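Local coordinates for putative Hit-like protein involved in cell-cycle regulation (Streptococcus mutans, PDB 3L7X) that probably hydrolyses or transfers nucleotide groups through a histidine triad motif, as in HIT proteins of the Hint type, and binds a zinc ion, at residues A97-I102 / V134-R139; A68-T73 / K108-D113; K101-L106 / D113-I118; K42-D47 / L74-E79; S51-D56 / A61-S66. All coordinates share one frame; numbering follows the deposited sequence.

Contact 1. Residues A97-I102 / V134-R139. With NA (sodium ion), chain C.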
# COMPACT_ATOMS: atom_id res chain seq x y z
N ALA A 97 -0.39 -9.66 -3.80
CA ALA A 97 0.60 -10.70 -4.07
C ALA A 97 1.46 -10.36 -5.30
O ALA A 97 2.62 -10.70 -5.36
CB ALA A 97 -0.13 -12.03 -4.31
N ARG A 98 0.86 -9.71 -6.29
CA ARG A 98 1.55 -9.42 -7.56
C ARG A 98 2.44 -8.17 -7.46
O ARG A 98 3.28 -7.93 -8.33
CB ARG A 98 0.53 -9.11 -8.69
CG ARG A 98 -0.87 -9.73 -8.61
CD ARG A 98 -0.85 -11.22 -8.47
NE ARG A 98 -1.83 -12.00 -9.26
CZ ARG A 98 -2.84 -12.73 -8.75
NH1 ARG A 98 -3.11 -12.74 -7.45
NH2 ARG A 98 -3.60 -13.46 -9.57
N ILE A 99 2.27 -7.39 -6.40
CA ILE A 99 2.85 -6.05 -6.41
C ILE A 99 4.41 -6.06 -6.35
O ILE A 99 5.06 -5.32 -7.09
CB ILE A 99 2.13 -5.16 -5.45
CG1 ILE A 99 0.81 -4.68 -6.18
CG2 ILE A 99 3.03 -3.97 -5.05
CD1 ILE A 99 -0.08 -3.85 -5.38
N PRO A 100 5.01 -6.92 -5.51
CA PRO A 100 6.49 -6.92 -5.52
C PRO A 100 7.13 -7.17 -6.90
O PRO A 100 8.09 -6.47 -7.30
CB PRO A 100 6.86 -8.05 -4.52
CG PRO A 100 5.69 -8.03 -3.49
CD PRO A 100 4.43 -7.74 -4.43
N LYS A 101 6.57 -8.12 -7.63
CA LYS A 101 7.12 -8.48 -8.93
C LYS A 101 6.96 -7.29 -9.91
O LYS A 101 7.90 -6.94 -10.66
CB LYS A 101 6.44 -9.76 -9.42
CG LYS A 101 6.50 -10.03 -10.90
CD LYS A 101 5.45 -11.10 -11.25
CE LYS A 101 5.34 -11.33 -12.76
NZ LYS A 101 4.54 -12.55 -13.12
N ILE A 102 5.79 -6.63 -9.86
CA ILE A 102 5.57 -5.50 -10.75
C ILE A 102 6.48 -4.35 -10.38
O ILE A 102 7.09 -3.70 -11.25
CB ILE A 102 4.09 -5.07 -10.74
CG1 ILE A 102 3.21 -6.26 -11.22
CG2 ILE A 102 3.89 -3.79 -11.62
CD1 ILE A 102 1.66 -6.03 -10.98
N VAL A 134 -3.92 0.46 -6.60
CA VAL A 134 -2.70 0.71 -5.85
C VAL A 134 -1.71 1.41 -6.70
O VAL A 134 -1.36 0.97 -7.85
CB VAL A 134 -2.09 -0.64 -5.40
CG1 VAL A 134 -0.80 -0.38 -4.51
CG2 VAL A 134 -3.13 -1.44 -4.64
N HIS A 135 -1.26 2.58 -6.24
CA HIS A 135 -0.27 3.34 -7.03
C HIS A 135 1.14 2.74 -6.76
O HIS A 135 1.46 2.47 -5.61
CB HIS A 135 -0.12 4.75 -6.52
CG HIS A 135 -1.34 5.60 -6.65
ND1 HIS A 135 -1.45 6.58 -7.62
CD2 HIS A 135 -2.49 5.64 -5.94
CE1 HIS A 135 -2.62 7.17 -7.51
NE2 HIS A 135 -3.28 6.63 -6.49
N LEU A 136 1.93 2.60 -7.83
CA LEU A 136 3.41 2.31 -7.67
C LEU A 136 4.06 3.55 -8.22
O LEU A 136 3.90 3.85 -9.40
CB LEU A 136 3.81 1.09 -8.48
CG LEU A 136 2.98 -0.18 -8.23
CD1 LEU A 136 3.56 -1.37 -9.07
CD2 LEU A 136 2.95 -0.57 -6.79
N VAL A 137 4.75 4.31 -7.39
CA VAL A 137 5.29 5.63 -7.78
C VAL A 137 6.82 5.50 -7.66
O VAL A 137 7.40 5.60 -6.53
CB VAL A 137 4.80 6.73 -6.83
CG1 VAL A 137 5.35 8.09 -7.24
CG2 VAL A 137 3.24 6.76 -6.75
N PRO A 138 7.49 5.31 -8.79
CA PRO A 138 8.98 5.27 -8.73
C PRO A 138 9.52 6.61 -8.23
O PRO A 138 8.96 7.70 -8.53
CB PRO A 138 9.35 5.05 -10.21
CG PRO A 138 8.14 4.22 -10.77
CD PRO A 138 6.98 5.06 -10.15
N ARG A 139 10.64 6.57 -7.51
CA ARG A 139 11.21 7.77 -6.95
C ARG A 139 12.69 7.86 -7.43
O ARG A 139 13.39 6.84 -7.61
CB ARG A 139 11.17 7.75 -5.40
CG ARG A 139 9.73 7.65 -4.83
CD ARG A 139 8.96 8.93 -5.26
NE ARG A 139 9.61 10.17 -4.73
CZ ARG A 139 9.42 10.66 -3.50
NH1 ARG A 139 8.68 10.01 -2.59
NH2 ARG A 139 10.00 11.80 -3.17
NA NA C . -6.07 7.14 -5.73
O HOH W 1 -5.88 9.73 -5.68
O HOH W 2 -5.76 4.55 -4.53
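The backbones of 97-102 and 134-139 come nearest at I99 and L136, whose CA atoms lie 8.5 Å apart, close enough for side chains to mesh. This is the helix-on-sheet packing of the HIT fold: the first turn of helix 99-110 lies over strand 134-139, whose start carries the end of the predicted histidine triad motif. I99 and I102 are the helical residues that reach the strand. The outer end of I99 meets V134, CD1 standing 3.6 Å from V134 CG1, because the side chain is extended (chi2 177°). Its other branch turns to L136, with CG2 3.8 Å from L136 CD2. L136 thus splits its two methyls between two residues one helical turn apart, I99 and I102; CD1 reaches I102 CG2 at 3.5 Å, the two side chains meeting at about a right angle. V75 and I117, from the strands flanking 134-139, join this buried apolar layer, and no hydrogen bond crosses it. H135, between V134 and L136 in the strand, points to the other face of the sheet, where its ring lies beside F150 of the second subunit. A sodium ion sits in the plane of the imidazole at its edge, shared with H133, the predicted nucleotidylated histidine; H135 NE2 is 2.9 Å from sodium, and waters 1 and 2 are further ligands.

Contact 2. Residues A68-T73 / K108-D113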
# COMPACT_ATOMS: atom_id res chain seq x y z
N ALA A 68 2.68 10.89 -12.25
CA ALA A 68 3.12 11.74 -11.11
C ALA A 68 4.65 11.70 -11.10
O ALA A 68 5.30 12.73 -10.83
CB ALA A 68 2.56 11.24 -9.74
N THR A 69 5.21 10.51 -11.38
CA THR A 69 6.63 10.41 -11.69
C THR A 69 6.75 9.43 -12.83
O THR A 69 5.77 8.81 -13.23
CB THR A 69 7.46 9.74 -10.50
OG1 THR A 69 6.97 8.42 -10.26
CG2 THR A 69 7.26 10.53 -9.16
N LYS A 70 7.97 9.32 -13.35
CA LYS A 70 8.20 8.49 -14.52
C LYS A 70 7.94 7.01 -14.18
O LYS A 70 8.55 6.46 -13.26
CB LYS A 70 9.65 8.66 -15.04
CG LYS A 70 9.91 7.85 -16.27
CD LYS A 70 11.43 7.84 -16.65
CE LYS A 70 11.71 6.79 -17.74
NZ LYS A 70 13.14 6.65 -18.23
N GLY A 71 6.99 6.37 -14.87
CA GLY A 71 6.67 5.00 -14.54
C GLY A 71 5.56 4.81 -13.54
O GLY A 71 5.26 3.69 -13.21
N HIS A 72 4.93 5.90 -13.11
CA HIS A 72 3.80 5.83 -12.15
C HIS A 72 2.79 4.86 -12.75
O HIS A 72 2.36 5.03 -13.93
CB HIS A 72 3.25 7.25 -12.06
CG HIS A 72 1.99 7.45 -11.27
ND1 HIS A 72 1.46 6.59 -10.31
CD2 HIS A 72 1.17 8.53 -11.28
CE1 HIS A 72 0.37 7.15 -9.78
NE2 HIS A 72 0.21 8.34 -10.34
N THR A 73 2.41 3.84 -11.95
CA THR A 73 1.56 2.73 -12.46
C THR A 73 0.42 2.51 -11.49
O THR A 73 0.62 2.72 -10.26
CB THR A 73 2.46 1.39 -12.52
OG1 THR A 73 3.39 1.55 -13.59
CG2 THR A 73 1.62 0.16 -12.83
N LYS A 108 13.42 -1.60 -12.28
CA LYS A 108 14.48 -1.97 -13.23
C LYS A 108 14.35 -1.13 -14.52
O LYS A 108 15.32 -0.53 -15.02
CB LYS A 108 14.38 -3.46 -13.59
CG LYS A 108 14.82 -4.43 -12.49
CD LYS A 108 14.94 -5.89 -13.03
CE LYS A 108 13.63 -6.44 -13.68
NZ LYS A 108 12.47 -6.93 -12.76
N ALA A 109 13.14 -1.09 -15.07
CA ALA A 109 12.90 -0.36 -16.32
C ALA A 109 13.23 1.12 -16.22
O ALA A 109 13.75 1.70 -17.20
CB ALA A 109 11.45 -0.53 -16.75
N THR A 110 12.93 1.73 -15.07
CA THR A 110 13.11 3.18 -14.90
C THR A 110 14.42 3.56 -14.23
O THR A 110 14.77 4.74 -14.17
CB THR A 110 11.95 3.81 -14.09
OG1 THR A 110 11.85 3.16 -12.81
CG2 THR A 110 10.61 3.59 -14.81
N LYS A 111 15.14 2.55 -13.75
CA LYS A 111 16.31 2.78 -12.91
C LYS A 111 15.97 3.69 -11.70
O LYS A 111 16.74 4.57 -11.33
CB LYS A 111 17.45 3.37 -13.77
CG LYS A 111 17.87 2.46 -14.92
CD LYS A 111 18.98 3.11 -15.71
CE LYS A 111 19.27 2.33 -16.98
NZ LYS A 111 20.50 2.84 -17.65
N ALA A 112 14.80 3.47 -11.10
CA ALA A 112 14.40 4.25 -9.94
C ALA A 112 15.23 3.97 -8.69
O ALA A 112 15.67 2.82 -8.51
CB ALA A 112 12.90 4.01 -9.63
N ASP A 113 15.44 4.99 -7.85
CA ASP A 113 16.17 4.78 -6.57
C ASP A 113 15.28 4.28 -5.44
O ASP A 113 15.78 3.71 -4.43
CB ASP A 113 16.84 6.08 -6.12
CG ASP A 113 17.79 6.64 -7.21
OD1 ASP A 113 18.75 5.94 -7.56
OD2 ASP A 113 17.50 7.72 -7.76
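T110, near the end of helix 99-110, sets its methyl against the turn at K70 and G71. T110 CG2 lies 3.9 Å from K70 O and 4.2 Å from G71 CA, so one methyl covers the peptide joining the two residues. The extended K70 chain passes the same methyl loosely, its CE 4.5 Å from T110 CG2. No hydrogen bond crosses the contact, and K70 O, buried beneath the methyl, has no polar partner in the model. G71 presents only hydrogens here; its backbone angles, with phi 92°, suit a residue without a side chain.

The next shell fixes both sides. T110 OG1 sits between its own backbone N and carbonyl carbon (chi1 57°), which directs it back to L106 O one helical turn earlier and turns CG2 outward to the loop. On the loop side, H72 N bonds to T69 O at 3.0 Å. T73 OG1 then donates to G71 O over 2.9 Å, coming in 34° off the carbonyl plane, a bond that links the turn to the first residue of strand 73-77. T69 OG1 is bonded to P138 O, and P138 also packs on T110 and A112, which ties loop and helix end alike to strand 134-139.

A beta turn and a helix C-terminal cap therefore meet: a type II turn from T69 to H72, with G71 at its third position, and a Schellman motif that ends the helix, with K111 as its positive-phi C-prime residue and A112 N bonded to Q107 O.

Contact 3. Residues K101-L106 / D113-I118; sequences KIARAL and DGLNII
Helix 99-110 of the HIT fold covers strand 114-121, the strand at one edge of the sheet within the chain, and L115 carries the contact between 101-106 and 113-118. Their closest backbone approach is A103 to L115, with CA atoms 7.7 Å apart, a short separation made possible by the small alanine. A103 CB touches L115 CD2 at 3.9 Å, while one turn further along the helix L106 CD2 comes within 4.2 Å of L115 CD1. The leucine thus sets one methyl against each residue of the pair, and its chain crosses that of L106 at about a right angle. Its CG stands opposite the backbone N (chi1 -170°), and a chi2 of 120° sends CD1 to L106 and CD2 to A103 at the cost of an eclipsed CB-CG bond. At the start of the strand D113 and G114 both face R139 in a classic beta bulge. The outer side of the strand is taken by the second subunit, whose own strand pairs with L115 to I118 in an antiparallel ladder, so that the sheet continues through the dimer as in other HIT homodimers. L115 O also receives a bond from N121 ND2 of that subunit. Across the helix-strand contact itself only methyl carbons meet, without any polar link; its cohesion is therefore hydrophobic and dispersive, while direction and register come from backbone pairing on both sides of the strand.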
# COMPACT_ATOMS: atom_id res chain seq x y z
N LYS A 101 6.57 -8.12 -7.63
CA LYS A 101 7.12 -8.48 -8.93
C LYS A 101 6.96 -7.29 -9.91
O LYS A 101 7.90 -6.94 -10.66
CB LYS A 101 6.44 -9.76 -9.42
CG LYS A 101 6.50 -10.03 -10.90
CD LYS A 101 5.45 -11.10 -11.25
CE LYS A 101 5.34 -11.33 -12.76
NZ LYS A 101 4.54 -12.55 -13.12
N ILE A 102 5.79 -6.63 -9.86
CA ILE A 102 5.57 -5.50 -10.75
C ILE A 102 6.48 -4.35 -10.38
O ILE A 102 7.09 -3.70 -11.25
CB ILE A 102 4.09 -5.07 -10.74
CG1 ILE A 102 3.21 -6.26 -11.22
CG2 ILE A 102 3.89 -3.79 -11.62
CD1 ILE A 102 1.66 -6.03 -10.98
N ALA A 103 6.58 -4.11 -9.07
CA ALA A 103 7.44 -3.03 -8.57
C ALA A 103 8.91 -3.25 -8.94
O ALA A 103 9.58 -2.31 -9.28
CB ALA A 103 7.29 -2.85 -6.99
N ARG A 104 9.39 -4.48 -8.85
CA ARG A 104 10.79 -4.77 -9.19
C ARG A 104 11.02 -4.44 -10.66
O ARG A 104 12.03 -3.81 -11.01
CB ARG A 104 11.15 -6.20 -8.90
CG ARG A 104 11.44 -6.42 -7.42
CD ARG A 104 11.97 -7.85 -7.17
NE ARG A 104 10.98 -8.93 -7.31
CZ ARG A 104 10.22 -9.37 -6.32
NH1 ARG A 104 10.21 -8.76 -5.14
NH2 ARG A 104 9.43 -10.40 -6.56
N ALA A 105 10.09 -4.87 -11.50
CA ALA A 105 10.21 -4.60 -12.95
C ALA A 105 10.18 -3.09 -13.22
O ALA A 105 10.95 -2.56 -14.03
CB ALA A 105 9.09 -5.32 -13.73
N LEU A 106 9.25 -2.38 -12.59
CA LEU A 106 9.20 -0.93 -12.75
C LEU A 106 10.49 -0.22 -12.35
O LEU A 106 10.98 0.71 -13.01
CB LEU A 106 8.01 -0.44 -11.91
CG LEU A 106 7.42 0.90 -12.09
CD1 LEU A 106 7.01 1.08 -13.58
CD2 LEU A 106 6.15 0.95 -11.18
N ASP A 113 15.44 4.99 -7.85
CA ASP A 113 16.17 4.78 -6.57
C ASP A 113 15.28 4.28 -5.44
O ASP A 113 15.78 3.71 -4.43
CB ASP A 113 16.84 6.08 -6.12
CG ASP A 113 17.79 6.64 -7.21
OD1 ASP A 113 18.75 5.94 -7.56
OD2 ASP A 113 17.50 7.72 -7.76
N GLY A 114 13.97 4.45 -5.58
CA GLY A 114 13.05 4.05 -4.50
C GLY A 114 11.65 3.96 -5.10
O GLY A 114 11.46 4.17 -6.31
N LEU A 115 10.69 3.61 -4.25
CA LEU A 115 9.32 3.46 -4.78
C LEU A 115 8.36 3.66 -3.64
O LEU A 115 8.53 3.10 -2.54
CB LEU A 115 9.13 2.06 -5.38
CG LEU A 115 7.79 1.91 -6.18
CD1 LEU A 115 8.12 1.55 -7.56
CD2 LEU A 115 7.07 0.78 -5.56
N ASN A 116 7.27 4.43 -3.92
CA ASN A 116 6.15 4.43 -2.96
C ASN A 116 4.98 3.59 -3.46
O ASN A 116 4.63 3.69 -4.65
CB ASN A 116 5.60 5.83 -2.73
CG ASN A 116 6.69 6.80 -2.23
OD1 ASN A 116 7.30 7.53 -3.01
ND2 ASN A 116 6.97 6.76 -0.89
N ILE A 117 4.41 2.81 -2.55
CA ILE A 117 3.18 2.03 -2.85
C ILE A 117 2.04 2.67 -2.11
O ILE A 117 2.13 2.84 -0.87
CB ILE A 117 3.38 0.56 -2.36
CG1 ILE A 117 4.45 -0.07 -3.25
CG2 ILE A 117 2.03 -0.22 -2.51
CD1 ILE A 117 4.88 -1.47 -2.74
N ILE A 118 0.97 3.10 -2.82
CA ILE A 118 -0.05 3.91 -2.13
C ILE A 118 -1.45 3.49 -2.53
O ILE A 118 -1.71 3.28 -3.74
CB ILE A 118 0.10 5.40 -2.55
CG1 ILE A 118 1.52 5.87 -2.17
CG2 ILE A 118 -0.92 6.33 -1.86
CD1 ILE A 118 1.87 7.26 -2.77

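Contact 4. Residues K42-D47 / L74-E79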
# COMPACT_ATOMS: atom_id res chain seq x y z
N LYS A 42 -14.43 -0.66 -17.18
CA LYS A 42 -14.42 -0.58 -18.65
C LYS A 42 -13.04 -0.89 -19.22
O LYS A 42 -12.90 -1.58 -20.21
CB LYS A 42 -14.90 0.80 -19.09
CG LYS A 42 -16.39 1.02 -18.80
CD LYS A 42 -16.72 2.46 -19.13
CE LYS A 42 -18.15 2.79 -18.69
NZ LYS A 42 -18.51 4.16 -19.15
N ILE A 43 -11.99 -0.43 -18.53
CA ILE A 43 -10.65 -0.86 -18.90
C ILE A 43 -10.39 -2.37 -18.77
O ILE A 43 -9.85 -2.99 -19.69
CB ILE A 43 -9.58 -0.03 -18.07
CG1 ILE A 43 -9.55 1.42 -18.59
CG2 ILE A 43 -8.18 -0.67 -18.28
CD1 ILE A 43 -8.77 2.38 -17.71
N VAL A 44 -10.80 -2.98 -17.66
CA VAL A 44 -10.74 -4.42 -17.48
C VAL A 44 -11.48 -5.18 -18.58
O VAL A 44 -11.02 -6.22 -19.02
CB VAL A 44 -11.29 -4.82 -16.09
CG1 VAL A 44 -11.41 -6.38 -15.94
CG2 VAL A 44 -10.30 -4.28 -14.98
N ALA A 45 -12.62 -4.65 -18.99
CA ALA A 45 -13.49 -5.30 -20.01
C ALA A 45 -12.87 -5.14 -21.40
O ALA A 45 -13.28 -5.81 -22.37
CB ALA A 45 -14.86 -4.74 -19.96
N GLY A 46 -11.90 -4.24 -21.54
CA GLY A 46 -11.26 -4.01 -22.82
C GLY A 46 -12.06 -3.01 -23.67
O GLY A 46 -11.77 -2.80 -24.87
N ASP A 47 -13.05 -2.36 -23.06
CA ASP A 47 -13.89 -1.38 -23.79
C ASP A 47 -13.16 -0.06 -24.01
O ASP A 47 -13.40 0.65 -24.99
CB ASP A 47 -15.20 -1.10 -23.04
CG ASP A 47 -16.10 -2.31 -22.97
OD1 ASP A 47 -15.89 -3.26 -23.76
OD2 ASP A 47 -17.02 -2.28 -22.12
N LEU A 74 -0.76 2.08 -11.99
CA LEU A 74 -1.81 1.67 -11.09
C LEU A 74 -1.95 0.17 -11.26
O LEU A 74 -1.91 -0.35 -12.39
CB LEU A 74 -3.23 2.28 -11.43
CG LEU A 74 -3.27 3.80 -11.38
CD1 LEU A 74 -4.71 4.28 -11.57
CD2 LEU A 74 -2.77 4.34 -9.96
N VAL A 75 -2.11 -0.52 -10.13
CA VAL A 75 -2.42 -1.97 -10.16
C VAL A 75 -3.84 -2.13 -9.62
O VAL A 75 -4.15 -1.63 -8.55
CB VAL A 75 -1.44 -2.76 -9.26
CG1 VAL A 75 -1.72 -4.29 -9.37
CG2 VAL A 75 0.03 -2.41 -9.65
N ILE A 76 -4.71 -2.75 -10.43
CA ILE A 76 -6.11 -2.90 -10.01
C ILE A 76 -6.58 -4.34 -10.02
O ILE A 76 -6.10 -5.13 -10.78
CB ILE A 76 -7.06 -2.03 -10.90
CG1 ILE A 76 -7.12 -2.61 -12.33
CG2 ILE A 76 -6.53 -0.59 -10.97
CD1 ILE A 76 -8.20 -1.85 -13.20
N PRO A 77 -7.54 -4.67 -9.15
CA PRO A 77 -8.14 -6.02 -9.31
C PRO A 77 -9.09 -6.03 -10.50
O PRO A 77 -9.71 -5.03 -10.73
CB PRO A 77 -8.97 -6.18 -8.03
CG PRO A 77 -9.24 -4.81 -7.53
CD PRO A 77 -8.23 -3.85 -8.14
N LYS A 78 -9.17 -7.14 -11.21
CA LYS A 78 -10.18 -7.27 -12.26
C LYS A 78 -11.59 -7.29 -11.67
O LYS A 78 -12.52 -6.78 -12.28
CB LYS A 78 -9.87 -8.49 -13.07
CG LYS A 78 -8.64 -8.25 -13.91
CD LYS A 78 -8.44 -9.36 -14.91
CE LYS A 78 -7.40 -9.00 -15.94
NZ LYS A 78 -7.26 -10.15 -16.89
N GLU A 79 -11.74 -7.93 -10.52
CA GLU A 79 -12.99 -7.89 -9.78
C GLU A 79 -13.16 -6.52 -9.11
O GLU A 79 -12.28 -6.08 -8.35
CB GLU A 79 -13.01 -9.01 -8.71
CG GLU A 79 -14.26 -8.92 -7.83
CD GLU A 79 -14.21 -9.89 -6.69
OE1 GLU A 79 -15.01 -10.83 -6.68
OE2 GLU A 79 -13.33 -9.76 -5.82
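K78 NZ is gripped by two groups of the neighbouring hairpin: a salt bridge to E55 OE2 and a hydrogen bond to D56 O. Reaching them keeps the lysine chain stretched out beyond CG, and its inner part then lies against V44. V44 CG1 is 3.9 Å from K78 CB and 3.8 Å from K78 O, so one methyl rests over the start of the lysine chain and its backbone carbonyl. The other methyl points deeper. V44 CG2, placed opposite its own carbonyl carbon (chi1 173° for CG1), meets I76 CD1 at 3.7 Å, the two side chains running past each other in opposite senses. It is also 4.0 Å from K78 CA. V44 is the helical residue that lies between I76 on the strand and K78 just after it; across the two segments it meets aliphatic carbons and backbone carbonyl oxygen, with no hydrogen bond.

Just after V44 the helix ends: G46 takes positive phi (84°) and a Schellman motif closes the last turn, with D47 N bonded to K42 O at 3.0 Å and G46 N to I43 O at 3.0 Å.

The zinc site lies close by, the V44 side chain being about 7 Å from the metal. P77 O accepts a hydrogen bond from NE2 of the zinc ligand H131, and I76 packs on H133, the predicted active-site residue. Helix 39-45, which follows C38 and contains C41 of the same site, is thereby seated on the end of strand 73-77, with F40 covering L74 and I76 and with I43 reaching L60 of strand 59-63.

Contact 5. Residues S51-D56 / A61-S66; sequences SKVYED and AFLDIS
The Y54 and F62 side chains leave the hairpin on opposite faces and their rings lead away from the partner strand, so that CB makes the nearest approach of each. Y54 CB lies 4.0 Å from A61 CB, and F62 CB is 3.3 Å from S51 O. The tyrosine ring turns to K101 and I102 of helix 99-110, whereas that of F62, swung between its backbone N and carbonyl carbon (chi1 47°), meets L74 and I76 on the other face. Two carboxylates are also tied down. D64 OD1 takes S66 N in its anti lone pair, forming an Asx turn, and S66 OG from above the carboxylate plane. E55 OE1 receives K52 NZ on its syn side in a salt bridge of 3.0 Å.

Between the strands, the antiparallel ladder is broken by a classic beta bulge: V53 and Y54 both face A61. A61 O accepts a nearly straight bond from V53 N (2.9 Å, 176°) and a weak one from Y54 N at 3.3 Å. A61 N in turn donates to Y54 O over 2.8 Å, and beyond the bulge L63 N reaches S51 O, also at 2.8 Å.

V53, where the chain turns a corner, sets CG2 3.7 Å from A61 CB, with CG1 on L63. The second subunit adds I167 over V53 and L63. A61 O thus takes one strong and one weak amide bond, so the extra residue of the bulge is accommodated while backbone bonds continue on both sides of it, with K52 and F62 on one face and Y54 and A61 on the other.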
# COMPACT_ATOMS: atom_id res chain seq x y z
N SER A 51 -2.55 1.86 -20.94
CA SER A 51 -1.16 1.57 -21.27
C SER A 51 -0.68 0.44 -20.39
O SER A 51 -0.08 0.70 -19.35
CB SER A 51 -0.25 2.78 -21.00
OG SER A 51 -0.75 3.93 -21.66
N LYS A 52 -0.90 -0.80 -20.82
CA LYS A 52 -0.76 -1.97 -19.96
C LYS A 52 0.69 -2.35 -19.73
O LYS A 52 1.56 -2.29 -20.64
CB LYS A 52 -1.48 -3.19 -20.54
CG LYS A 52 -2.96 -3.15 -20.43
CD LYS A 52 -3.60 -4.47 -20.85
CE LYS A 52 -5.09 -4.25 -21.25
NZ LYS A 52 -5.76 -5.53 -21.59
N VAL A 53 0.96 -2.73 -18.50
CA VAL A 53 2.29 -3.24 -18.15
C VAL A 53 2.27 -4.67 -17.63
O VAL A 53 3.27 -5.37 -17.70
CB VAL A 53 3.06 -2.31 -17.19
CG1 VAL A 53 3.31 -0.93 -17.82
CG2 VAL A 53 2.34 -2.13 -15.88
N TYR A 54 1.13 -5.11 -17.11
CA TYR A 54 1.00 -6.46 -16.56
C TYR A 54 -0.46 -6.84 -16.49
O TYR A 54 -1.30 -5.98 -16.19
CB TYR A 54 1.62 -6.52 -15.13
CG TYR A 54 1.45 -7.87 -14.50
CD1 TYR A 54 2.33 -8.91 -14.81
CD2 TYR A 54 0.43 -8.11 -13.60
CE1 TYR A 54 2.17 -10.17 -14.22
CE2 TYR A 54 0.23 -9.33 -13.04
CZ TYR A 54 1.13 -10.37 -13.33
OH TYR A 54 0.93 -11.60 -12.77
N GLU A 55 -0.75 -8.12 -16.71
CA GLU A 55 -2.11 -8.62 -16.60
C GLU A 55 -2.06 -10.11 -16.25
O GLU A 55 -1.23 -10.86 -16.79
CB GLU A 55 -2.89 -8.40 -17.93
CG GLU A 55 -4.31 -8.91 -17.92
CD GLU A 55 -5.13 -8.41 -19.14
OE1 GLU A 55 -4.53 -7.81 -20.05
OE2 GLU A 55 -6.35 -8.61 -19.16
N ASP A 56 -2.92 -10.54 -15.34
CA ASP A 56 -3.16 -11.97 -15.17
C ASP A 56 -4.64 -12.20 -14.88
O ASP A 56 -5.45 -11.31 -15.11
CB ASP A 56 -2.22 -12.60 -14.12
CG ASP A 56 -2.40 -12.04 -12.73
OD1 ASP A 56 -3.53 -11.64 -12.38
OD2 ASP A 56 -1.40 -11.99 -11.99
N ALA A 61 -2.37 -4.09 -14.48
CA ALA A 61 -1.57 -2.90 -14.09
C ALA A 61 -1.34 -2.11 -15.37
O ALA A 61 -1.05 -2.70 -16.41
CB ALA A 61 -0.21 -3.32 -13.47
N PHE A 62 -1.47 -0.80 -15.30
CA PHE A 62 -1.23 0.05 -16.48
C PHE A 62 -0.61 1.35 -15.99
O PHE A 62 -0.70 1.69 -14.79
CB PHE A 62 -2.57 0.37 -17.21
CG PHE A 62 -3.69 0.80 -16.29
CD1 PHE A 62 -3.83 2.17 -15.89
CD2 PHE A 62 -4.64 -0.13 -15.86
CE1 PHE A 62 -4.90 2.59 -15.01
CE2 PHE A 62 -5.74 0.29 -14.99
CZ PHE A 62 -5.84 1.64 -14.57
N LEU A 63 0.10 2.06 -16.87
CA LEU A 63 0.66 3.36 -16.49
C LEU A 63 -0.46 4.35 -16.17
O LEU A 63 -1.47 4.45 -16.88
CB LEU A 63 1.57 3.98 -17.57
CG LEU A 63 2.80 3.10 -17.87
CD1 LEU A 63 3.59 3.65 -19.08
CD2 LEU A 63 3.74 3.05 -16.60
N ASP A 64 -0.27 5.12 -15.09
CA ASP A 64 -1.19 6.21 -14.82
C ASP A 64 -0.90 7.33 -15.82
O ASP A 64 0.22 7.80 -15.93
CB ASP A 64 -1.00 6.72 -13.37
CG ASP A 64 -2.11 7.67 -12.99
OD1 ASP A 64 -2.30 8.75 -13.66
OD2 ASP A 64 -2.89 7.34 -12.07
N ILE A 65 -1.89 7.72 -16.62
CA ILE A 65 -1.64 8.66 -17.65
C ILE A 65 -1.11 10.00 -17.20
O ILE A 65 -0.43 10.70 -17.98
CB ILE A 65 -3.02 8.86 -18.46
CG1 ILE A 65 -2.88 7.98 -19.65
CG2 ILE A 65 -3.34 10.30 -18.67
CD1 ILE A 65 -2.95 6.62 -19.35
N SER A 66 -1.32 10.33 -15.92
CA SER A 66 -0.86 11.63 -15.41
C SER A 66 0.62 11.60 -14.99
O SER A 66 1.21 12.65 -14.74
CB SER A 66 -1.67 12.00 -14.15
OG SER A 66 -1.30 11.15 -12.99

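All five contacts belong to one HIT domain built round a five-stranded antiparallel sheet. Along the chain, contact 5 (the 52-55 and 59-63 hairpin) falls between the two segments of contact 4; contact 2 then runs from the loop before strand 73-77 to the end of helix 99-110. Contacts 1 and 3 start from the same helix and share K101 and I102, their centres about 4 Å apart, on adjacent strands 134-139 and 114-121. Contacts 2 and 4 lie farther apart, about 21 Å between centres. Helix 99-110 therefore unites contacts 1, 2 and 3, with the second subunit nearby, while contact 4 seats the zinc-binding region at the other end of the sheet.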